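Local structure of flavoredoxin (Methanosarcina acetivorans, 3BNK) at residues L115-R120 with I138-E143. The protein binds flavin mononucleotide and probably takes part in electron transport as a member of the flavoredoxin family. Numbering follows the deposited sequence.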
ATOM      1  N   LEU B 115       3.618 -14.607  -6.841  1.00 17.66           N
ATOM      2  CA  LEU B 115       4.057 -14.522  -5.450  1.00 17.15           C
ATOM      3  C   LEU B 115       2.840 -14.702  -4.548  1.00 16.72           C
ATOM      4  O   LEU B 115       1.788 -14.083  -4.771  1.00 15.96           O
ATOM      5  CB  LEU B 115       4.750 -13.171  -5.174  1.00 17.32           C
ATOM      6  CG  LEU B 115       5.188 -12.787  -3.746  1.00 17.42           C
ATOM      7  CD1 LEU B 115       6.404 -13.610  -3.222  1.00 17.82           C
ATOM      8  CD2 LEU B 115       5.498 -11.313  -3.673  1.00 17.08           C
ATOM      9  N   ASN B 116       2.990 -15.566  -3.545  1.00 16.24           N
ATOM     10  CA  ASN B 116       1.927 -15.841  -2.562  1.00 16.28           C
ATOM     11  C   ASN B 116       2.437 -15.694  -1.134  1.00 16.27           C
ATOM     12  O   ASN B 116       3.422 -16.328  -0.755  1.00 16.31           O
ATOM     13  CB  ASN B 116       1.340 -17.255  -2.739  1.00 15.94           C
ATOM     14  CG  ASN B 116       1.300 -17.705  -4.184  1.00 15.92           C
ATOM     15  OD1 ASN B 116       2.262 -18.297  -4.687  1.00 16.88           O
ATOM     16  ND2 ASN B 116       0.173 -17.463  -4.853  1.00 14.60           N
ATOM     17  N   LEU B 117       1.768 -14.841  -0.361  1.00 16.73           N
ATOM     18  CA  LEU B 117       2.093 -14.633   1.044  1.00 17.04           C
ATOM     19  C   LEU B 117       1.015 -15.265   1.913  1.00 17.07           C
ATOM     20  O   LEU B 117      -0.138 -14.856   1.872  1.00 16.53           O
ATOM     21  CB  LEU B 117       2.260 -13.136   1.362  1.00 17.36           C
ATOM     22  CG  LEU B 117       3.121 -12.285   0.412  1.00 17.93           C
ATOM     23  CD1 LEU B 117       3.214 -10.829   0.884  1.00 17.22           C
ATOM     24  CD2 LEU B 117       4.548 -12.880   0.161  1.00 16.92           C
ATOM     25  N   GLU B 118       1.407 -16.277   2.684  1.00 17.27           N
ATOM     26  CA  GLU B 118       0.501 -17.040   3.530  1.00 17.52           C
ATOM     27  C   GLU B 118       0.536 -16.430   4.933  1.00 17.87           C
ATOM     28  O   GLU B 118       1.585 -16.390   5.564  1.00 18.14           O
ATOM     29  CB  GLU B 118       0.926 -18.515   3.531  1.00 16.92           C
ATOM     30  CG  GLU B 118       0.046 -19.471   4.330  1.00 17.61           C
ATOM     31  CD  GLU B 118       0.595 -20.910   4.339  1.00 17.25           C
ATOM     32  OE1 GLU B 118       1.812 -21.101   4.098  1.00 15.47           O
ATOM     33  OE2 GLU B 118      -0.199 -21.845   4.589  1.00 16.86           O
ATOM     34  N   CYS B 119      -0.611 -15.942   5.410  1.00 17.85           N
ATOM     35  CA  CYS B 119      -0.611 -15.078   6.590  1.00 17.95           C
ATOM     36  C   CYS B 119      -1.469 -15.560   7.742  1.00 18.55           C
ATOM     37  O   CYS B 119      -2.592 -16.040   7.546  1.00 18.49           O
ATOM     38  CB  CYS B 119      -0.998 -13.637   6.223  1.00 17.10           C
ATOM     39  SG  CYS B 119      -0.016 -12.973   4.864  1.00 16.48           S
ATOM     40  N   ARG B 120      -0.920 -15.421   8.946  1.00 18.94           N
ATOM     41  CA  ARG B 120      -1.658 -15.773  10.148  1.00 19.92           C
ATOM     42  C   ARG B 120      -2.195 -14.539  10.835  1.00 19.34           C
ATOM     43  O   ARG B 120      -1.438 -13.643  11.183  1.00 19.88           O
ATOM     44  CB  ARG B 120      -0.789 -16.569  11.119  1.00 20.09           C
ATOM     45  CG  ARG B 120      -1.647 -17.417  12.036  1.00 21.80           C
ATOM     46  CD  ARG B 120      -1.229 -17.343  13.460  1.00 23.83           C
ATOM     47  NE  ARG B 120       0.030 -18.020  13.726  1.00 26.69           N
ATOM     48  CZ  ARG B 120       1.111 -17.411  14.198  1.00 27.27           C
ATOM     49  NH1 ARG B 120       1.093 -16.100  14.450  1.00 28.87           N
ATOM     50  NH2 ARG B 120       2.211 -18.109  14.417  1.00 26.02           N
ATOM     51  N   ILE B 138       3.859 -15.954   7.432  1.00 20.00           N
ATOM     52  CA  ILE B 138       4.494 -17.126   8.005  1.00 21.08           C
ATOM     53  C   ILE B 138       5.241 -17.913   6.939  1.00 20.97           C
ATOM     54  O   ILE B 138       6.275 -18.515   7.225  1.00 21.06           O
ATOM     55  CB  ILE B 138       3.506 -18.007   8.811  1.00 21.59           C
ATOM     56  CG1 ILE B 138       2.492 -18.676   7.892  1.00 23.35           C
ATOM     57  CG2 ILE B 138       2.848 -17.197   9.953  1.00 21.65           C
ATOM     58  CD1 ILE B 138       2.872 -20.123   7.486  1.00 25.57           C
ATOM     59  N   ALA B 139       4.730 -17.882   5.711  1.00 20.44           N
ATOM     60  CA  ALA B 139       5.430 -18.478   4.575  1.00 20.39           C
ATOM     61  C   ALA B 139       5.189 -17.656   3.320  1.00 20.48           C
ATOM     62  O   ALA B 139       4.102 -17.088   3.130  1.00 20.21           O
ATOM     63  CB  ALA B 139       5.011 -19.942   4.365  1.00 19.83           C
ATOM     64  N   ALA B 140       6.227 -17.580   2.494  1.00 20.45           N
ATOM     65  CA  ALA B 140       6.170 -16.914   1.206  1.00 21.00           C
ATOM     66  C   ALA B 140       6.649 -17.854   0.120  1.00 21.30           C
ATOM     67  O   ALA B 140       7.642 -18.569   0.297  1.00 20.94           O
ATOM     68  CB  ALA B 140       6.997 -15.635   1.218  1.00 20.91           C
ATOM     69  N   TYR B 141       5.922 -17.849  -0.996  1.00 21.75           N
ATOM     70  CA  TYR B 141       6.171 -18.739  -2.128  1.00 22.51           C
ATOM     71  C   TYR B 141       6.328 -17.953  -3.426  1.00 22.91           C
ATOM     72  O   TYR B 141       5.541 -17.053  -3.726  1.00 21.95           O
ATOM     73  CB  TYR B 141       5.016 -19.741  -2.298  1.00 22.74           C
ATOM     74  CG  TYR B 141       4.640 -20.507  -1.043  1.00 23.74           C
ATOM     75  CD1 TYR B 141       3.778 -19.955  -0.096  1.00 24.17           C
ATOM     76  CD2 TYR B 141       5.152 -21.791  -0.806  1.00 25.44           C
ATOM     77  CE1 TYR B 141       3.433 -20.654   1.067  1.00 23.15           C
ATOM     78  CE2 TYR B 141       4.805 -22.505   0.344  1.00 24.90           C
ATOM     79  CZ  TYR B 141       3.951 -21.926   1.277  1.00 24.83           C
ATOM     80  OH  TYR B 141       3.610 -22.625   2.412  1.00 23.71           O
ATOM     81  N   SER B 142       7.343 -18.308  -4.196  1.00 23.97           N
ATOM     82  CA  SER B 142       7.407 -17.894  -5.587  1.00 25.27           C
ATOM     83  C   SER B 142       7.937 -19.038  -6.447  1.00 26.40           C
ATOM     84  O   SER B 142       7.797 -20.211  -6.097  1.00 26.32           O
ATOM     85  CB  SER B 142       8.260 -16.631  -5.749  1.00 25.35           C
ATOM     86  OG  SER B 142       8.121 -16.094  -7.054  1.00 25.32           O
ATOM     87  N   GLU B 143       8.511 -18.687  -7.594  1.00 27.84           N
ATOM     88  CA  GLU B 143       9.131 -19.655  -8.500  1.00 29.06           C
ATOM     89  C   GLU B 143      10.462 -19.058  -8.957  1.00 29.47           C
ATOM     90  O   GLU B 143      10.650 -17.835  -8.914  1.00 28.92           O
ATOM     91  CB  GLU B 143       8.220 -19.934  -9.698  1.00 29.15           C
ATOM     92  CG  GLU B 143       6.762 -20.171  -9.330  1.00 31.36           C
ATOM     93  CD  GLU B 143       5.871 -20.379 -10.523  1.00 33.48           C
ATOM     94  OE1 GLU B 143       6.392 -20.676 -11.621  1.00 33.92           O
ATOM     95  OE2 GLU B 143       4.636 -20.244 -10.359  1.00 35.89           O
TER
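The phenol ring of Tyr141 has Glu118 OE1 at its edge, in plane, and the backbone Asn116 O near its plane, 3.7 Å from Tyr141 CD1. Tyr141 OH donates a hydrogen bond to Glu118 OE1 at 2.9 Å, reaching it from the syn side, 29° out of the carboxylate plane; carboxylate and ring are 49° apart. This pair lies on one face of the antiparallel hairpin of strands 115-126 and 130-142, part of the flavin reductase-like domain. With CG anti to the backbone N and the chain extended beyond, Glu118 carries OE1 to 3.4 Å from Ala139 CB, while OE2 accepts a hydrogen bond from Leu104 N. A phenylalanine in place of Tyr141 would probably leave Glu118 OE1 without its hydroxyl partner, reliant on a weak bond from Glu103 N. The Asn116 side chain crosses that of Tyr141, amide and ring planes 60° apart; Asn70 and Ile110 hold its ND2, Lys4 of the second subunit its OD1. On the other face, Leu117 CD2 rests on Ala140 CB at 3.8 Å. Asn116 and Tyr141 form a hydrogen-bonded antiparallel pair. At Glu118 a classic beta bulge sets Ile138 and Ala139 opposite one residue: Glu118 N donates to Ala139 O at 2.8 Å, while Glu118 O accepts hydrogen bonds from Ile138 N at 3.0 Å and, weakly, Ala139 N at 3.5 Å.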